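Local coordinates for protein 1-deoxy-D-xylulose 5-phosphate reductoisomerase (Zymomonas mobilis, PDB 1R0K) that catalyses the NADPH-dependent rearrangement and reduction of 1-deoxy-D-xylulose 5-phosphate to 2-C-methyl-D-erythritol 4-phosphate, using a divalent metal ion, at residues 206-220 with 325-337. Numbering follows the deposited sequence.
Sequences AKISIDSATMMNKGL and MNAANEIAVAAFL
Asp211 and Asn329 make the direct hydrogen bond of this contact: Asn329 ND2 donates to Asp211 OD1 at 2.8 Å, nearly straight at 164°. The oxygen lies in the amide plane, whereas the donor meets it on the syn side, well out of the carboxylate plane. Asp211 OD2 accepts a short salt bridge from Lys207 NZ (2.5 Å) on its syn lone pair; a second, long one runs from NZ to Glu330 OE1. Two waters join the network. One links Lys207 NZ and Asn329 ND2 to Asn326 OD1; the other donates to Asp211 OD1 and Asn329 OD1 and accepts from Thr214 OG1, so both ends of the buried amide are engaged. Helix 206-214 crosses helix 325-337 at 102°; after Met215, helix 216-220 runs nearly antiparallel to helix 325-337. These two helices of the central part carry Ser212, and Asn217 with Lys218, predicted to bind substrate; their partner belongs to the C-terminal helical part, beside helices 345-356 and 365-385. Lys207 CD lies against Val333 CG1 (3.6 Å), as does Ile210 CB, while Ile210 CD1 reaches the Phe336 ring edge in plane. Bends at chi2 (61°) and chi3 bring Met216 CE to 3.4 Å from Asn329 OD1; Leu220 CD2 presses on Met325 CE at a tight 3.3 Å.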
loop_
_atom_site.group_PDB
_atom_site.type_symbol
_atom_site.label_atom_id
_atom_site.label_comp_id
_atom_site.label_asym_id
_atom_site.label_seq_id
_atom_site.Cartn_x
_atom_site.Cartn_y
_atom_site.Cartn_z
ATOM N N ALA B 206 0.388 -29.393 -13.941
ATOM C CA ALA B 206 0.691 -30.290 -12.831
ATOM C C ALA B 206 1.911 -29.817 -12.049
ATOM O O ALA B 206 1.916 -29.858 -10.820
ATOM C CB ALA B 206 0.914 -31.709 -13.351
ATOM N N LYS B 207 2.946 -29.372 -12.759
ATOM C CA LYS B 207 4.163 -28.886 -12.109
ATOM C C LYS B 207 3.823 -27.733 -11.176
ATOM O O LYS B 207 4.241 -27.707 -10.015
ATOM C CB LYS B 207 5.174 -28.417 -13.161
ATOM C CG LYS B 207 6.359 -27.600 -12.625
ATOM C CD LYS B 207 7.238 -28.395 -11.672
ATOM C CE LYS B 207 8.671 -27.871 -11.667
ATOM N NZ LYS B 207 8.802 -26.428 -11.315
ATOM N N ILE B 208 3.064 -26.776 -11.697
ATOM C CA ILE B 208 2.656 -25.615 -10.916
ATOM C C ILE B 208 1.934 -26.082 -9.654
ATOM O O ILE B 208 2.162 -25.555 -8.565
ATOM C CB ILE B 208 1.711 -24.698 -11.737
ATOM C CG1 ILE B 208 2.419 -24.230 -13.012
ATOM C CG2 ILE B 208 1.293 -23.490 -10.909
ATOM C CD1 ILE B 208 1.560 -23.355 -13.907
ATOM N N SER B 209 1.068 -27.077 -9.801
ATOM C CA SER B 209 0.328 -27.598 -8.654
ATOM C C SER B 209 1.256 -28.210 -7.608
ATOM O O SER B 209 1.098 -27.964 -6.412
ATOM C CB SER B 209 -0.688 -28.645 -9.107
ATOM O OG SER B 209 -1.684 -28.057 -9.928
ATOM N N ILE B 210 2.225 -29.007 -8.052
ATOM C CA ILE B 210 3.143 -29.642 -7.113
ATOM C C ILE B 210 4.002 -28.615 -6.375
ATOM O O ILE B 210 4.183 -28.713 -5.157
ATOM C CB ILE B 210 4.052 -30.676 -7.823
ATOM C CG1 ILE B 210 3.186 -31.718 -8.538
ATOM C CG2 ILE B 210 4.955 -31.362 -6.812
ATOM C CD1 ILE B 210 2.195 -32.438 -7.633
ATOM N N ASP B 211 4.520 -27.629 -7.104
ATOM C CA ASP B 211 5.348 -26.593 -6.497
ATOM C C ASP B 211 4.562 -25.822 -5.439
ATOM O O ASP B 211 5.125 -25.347 -4.446
ATOM C CB ASP B 211 5.874 -25.622 -7.561
ATOM C CG ASP B 211 6.980 -26.226 -8.408
ATOM O OD1 ASP B 211 7.584 -27.236 -7.979
ATOM O OD2 ASP B 211 7.256 -25.678 -9.497
ATOM N N SER B 212 3.261 -25.695 -5.662
ATOM C CA SER B 212 2.399 -25.008 -4.711
ATOM C C SER B 212 2.253 -25.893 -3.466
ATOM O O SER B 212 2.302 -25.415 -2.337
ATOM C CB SER B 212 1.027 -24.761 -5.342
ATOM O OG SER B 212 0.095 -24.285 -4.387
ATOM N N ALA B 213 2.100 -27.192 -3.692
ATOM C CA ALA B 213 1.932 -28.154 -2.611
ATOM C C ALA B 213 3.168 -28.271 -1.722
ATOM O O ALA B 213 3.053 -28.414 -0.509
ATOM C CB ALA B 213 1.567 -29.520 -3.190
ATOM N N THR B 214 4.353 -28.204 -2.323
ATOM C CA THR B 214 5.596 -28.316 -1.563
ATOM C C THR B 214 6.084 -26.944 -1.109
ATOM O O THR B 214 6.989 -26.838 -0.281
ATOM C CB THR B 214 6.709 -28.935 -2.413
ATOM O OG1 THR B 214 7.019 -28.046 -3.490
ATOM C CG2 THR B 214 6.274 -30.284 -2.981
ATOM N N MET B 215 5.468 -25.903 -1.665
ATOM C CA MET B 215 5.821 -24.522 -1.386
ATOM C C MET B 215 7.139 -24.147 -2.056
ATOM O O MET B 215 7.773 -23.157 -1.696
ATOM C CB MET B 215 5.877 -24.246 0.124
ATOM C CG MET B 215 4.499 -24.137 0.770
ATOM S SD MET B 215 4.520 -23.270 2.361
ATOM C CE MET B 215 4.470 -21.554 1.826
ATOM N N MET B 216 7.543 -24.940 -3.045
ATOM C CA MET B 216 8.761 -24.657 -3.792
ATOM C C MET B 216 8.499 -23.374 -4.580
ATOM O O MET B 216 9.404 -22.566 -4.803
ATOM C CB MET B 216 9.069 -25.801 -4.758
ATOM C CG MET B 216 10.337 -25.610 -5.575
ATOM S SD MET B 216 11.830 -25.494 -4.561
ATOM C CE MET B 216 12.000 -27.181 -4.025
ATOM N N ASN B 217 7.249 -23.189 -4.997
ATOM C CA ASN B 217 6.879 -21.996 -5.752
ATOM C C ASN B 217 7.215 -20.766 -4.924
ATOM O O ASN B 217 7.703 -19.778 -5.463
ATOM C CB ASN B 217 5.385 -22.018 -6.126
ATOM C CG ASN B 217 4.461 -21.797 -4.928
ATOM O OD1 ASN B 217 4.648 -22.379 -3.861
ATOM N ND2 ASN B 217 3.447 -20.962 -5.117
ATOM N N LYS B 218 6.977 -20.834 -3.614
ATOM C CA LYS B 218 7.283 -19.712 -2.728
ATOM C C LYS B 218 8.779 -19.514 -2.577
ATOM O O LYS B 218 9.251 -18.381 -2.472
ATOM C CB LYS B 218 6.675 -19.910 -1.336
ATOM C CG LYS B 218 5.237 -19.477 -1.227
ATOM C CD LYS B 218 5.069 -18.012 -1.605
ATOM C CE LYS B 218 3.674 -17.797 -2.149
ATOM N NZ LYS B 218 3.409 -16.409 -2.568
ATOM N N GLY B 219 9.519 -20.620 -2.543
ATOM C CA GLY B 219 10.962 -20.529 -2.414
ATOM C C GLY B 219 11.546 -19.847 -3.637
ATOM O O GLY B 219 12.452 -19.024 -3.528
ATOM N N LEU B 220 11.017 -20.188 -4.809
ATOM C CA LEU B 220 11.493 -19.596 -6.055
ATOM C C LEU B 220 11.120 -18.119 -6.105
ATOM O O LEU B 220 11.881 -17.289 -6.603
ATOM C CB LEU B 220 10.899 -20.342 -7.250
ATOM C CG LEU B 220 11.223 -21.840 -7.261
ATOM C CD1 LEU B 220 10.515 -22.515 -8.418
ATOM C CD2 LEU B 220 12.724 -22.037 -7.365
ATOM N N MET B 325 19.026 -25.705 -7.815
ATOM C CA MET B 325 17.814 -26.045 -7.077
ATOM C C MET B 325 16.616 -26.142 -8.014
ATOM O O MET B 325 15.830 -27.088 -7.933
ATOM C CB MET B 325 17.528 -24.993 -6.008
ATOM C CG MET B 325 16.306 -25.299 -5.162
ATOM S SD MET B 325 15.905 -23.938 -4.054
ATOM C CE MET B 325 14.963 -22.899 -5.153
ATOM N N ASN B 326 16.481 -25.159 -8.900
ATOM C CA ASN B 326 15.366 -25.136 -9.842
ATOM C C ASN B 326 15.380 -26.344 -10.769
ATOM O O ASN B 326 14.355 -27.002 -10.954
ATOM C CB ASN B 326 15.399 -23.862 -10.685
ATOM C CG ASN B 326 14.264 -23.806 -11.683
ATOM O OD1 ASN B 326 13.097 -23.692 -11.304
ATOM N ND2 ASN B 326 14.598 -23.896 -12.969
ATOM N N ALA B 327 16.537 -26.635 -11.355
ATOM C CA ALA B 327 16.655 -27.773 -12.260
ATOM C C ALA B 327 16.361 -29.084 -11.539
ATOM O O ALA B 327 15.636 -29.930 -12.055
ATOM C CB ALA B 327 18.048 -27.817 -12.875
ATOM N N ALA B 328 16.923 -29.261 -10.349
ATOM C CA ALA B 328 16.685 -30.493 -9.600
ATOM C C ALA B 328 15.203 -30.656 -9.281
ATOM O O ALA B 328 14.667 -31.762 -9.318
ATOM C CB ALA B 328 17.500 -30.500 -8.319
ATOM N N ASN B 329 14.538 -29.549 -8.964
ATOM C CA ASN B 329 13.116 -29.606 -8.646
ATOM C C ASN B 329 12.306 -30.072 -9.859
ATOM O O ASN B 329 11.340 -30.824 -9.718
ATOM C CB ASN B 329 12.621 -28.233 -8.177
ATOM C CG ASN B 329 11.191 -28.274 -7.687
ATOM O OD1 ASN B 329 10.870 -28.991 -6.731
ATOM N ND2 ASN B 329 10.318 -27.509 -8.339
ATOM N N GLU B 330 12.697 -29.631 -11.051
ATOM C CA GLU B 330 11.999 -30.036 -12.271
ATOM C C GLU B 330 12.003 -31.557 -12.394
ATOM O O GLU B 330 10.977 -32.172 -12.674
ATOM C CB GLU B 330 12.674 -29.427 -13.506
ATOM C CG GLU B 330 12.479 -27.928 -13.655
ATOM C CD GLU B 330 11.138 -27.560 -14.272
ATOM O OE1 GLU B 330 10.254 -28.439 -14.388
ATOM O OE2 GLU B 330 10.966 -26.377 -14.637
ATOM N N ILE B 331 13.174 -32.153 -12.184
ATOM C CA ILE B 331 13.347 -33.597 -12.265
ATOM C C ILE B 331 12.585 -34.308 -11.157
ATOM O O ILE B 331 11.867 -35.271 -11.411
ATOM C CB ILE B 331 14.850 -33.978 -12.154
ATOM C CG1 ILE B 331 15.608 -33.444 -13.367
ATOM C CG2 ILE B 331 15.014 -35.488 -12.053
ATOM C CD1 ILE B 331 15.198 -34.105 -14.668
ATOM N N ALA B 332 12.748 -33.826 -9.929
ATOM C CA ALA B 332 12.091 -34.431 -8.781
ATOM C C ALA B 332 10.571 -34.416 -8.910
ATOM O O ALA B 332 9.915 -35.422 -8.649
ATOM C CB ALA B 332 12.521 -33.720 -7.502
ATOM N N VAL B 333 10.011 -33.273 -9.303
ATOM C CA VAL B 333 8.564 -33.164 -9.468
ATOM C C VAL B 333 8.073 -34.157 -10.525
ATOM O O VAL B 333 7.101 -34.880 -10.308
ATOM C CB VAL B 333 8.161 -31.719 -9.871
ATOM C CG1 VAL B 333 6.700 -31.667 -10.280
ATOM C CG2 VAL B 333 8.408 -30.772 -8.702
ATOM N N ALA B 334 8.757 -34.200 -11.666
ATOM C CA ALA B 334 8.384 -35.116 -12.739
ATOM C C ALA B 334 8.442 -36.564 -12.251
ATOM O O ALA B 334 7.591 -37.380 -12.606
ATOM C CB ALA B 334 9.315 -34.924 -13.940
ATOM N N ALA B 335 9.445 -36.878 -11.435
ATOM C CA ALA B 335 9.599 -38.227 -10.893
ATOM C C ALA B 335 8.411 -38.554 -9.996
ATOM O O ALA B 335 7.868 -39.657 -10.048
ATOM C CB ALA B 335 10.895 -38.331 -10.101
ATOM N N PHE B 336 8.013 -37.593 -9.168
ATOM C CA PHE B 336 6.876 -37.792 -8.282
ATOM C C PHE B 336 5.628 -38.062 -9.113
ATOM O O PHE B 336 4.916 -39.033 -8.874
ATOM C CB PHE B 336 6.646 -36.557 -7.402
ATOM C CG PHE B 336 5.360 -36.605 -6.618
ATOM C CD1 PHE B 336 5.121 -37.636 -5.707
ATOM C CD2 PHE B 336 4.381 -35.638 -6.808
ATOM C CE1 PHE B 336 3.920 -37.703 -4.997
ATOM C CE2 PHE B 336 3.176 -35.692 -6.104
ATOM C CZ PHE B 336 2.944 -36.728 -5.197
ATOM N N LEU B 337 5.369 -37.197 -10.089
ATOM C CA LEU B 337 4.207 -37.351 -10.956
ATOM C C LEU B 337 4.232 -38.688 -11.694
ATOM O O LEU B 337 3.182 -39.279 -11.958
ATOM C CB LEU B 337 4.149 -36.205 -11.967
ATOM C CG LEU B 337 3.816 -34.837 -11.364
ATOM C CD1 LEU B 337 3.938 -33.771 -12.435
ATOM C CD2 LEU B 337 2.409 -34.852 -10.776
HETATM O O HOH W 1 11.511 -25.654 -10.503
HETATM O O HOH W 2 8.031 -28.922 -5.860
#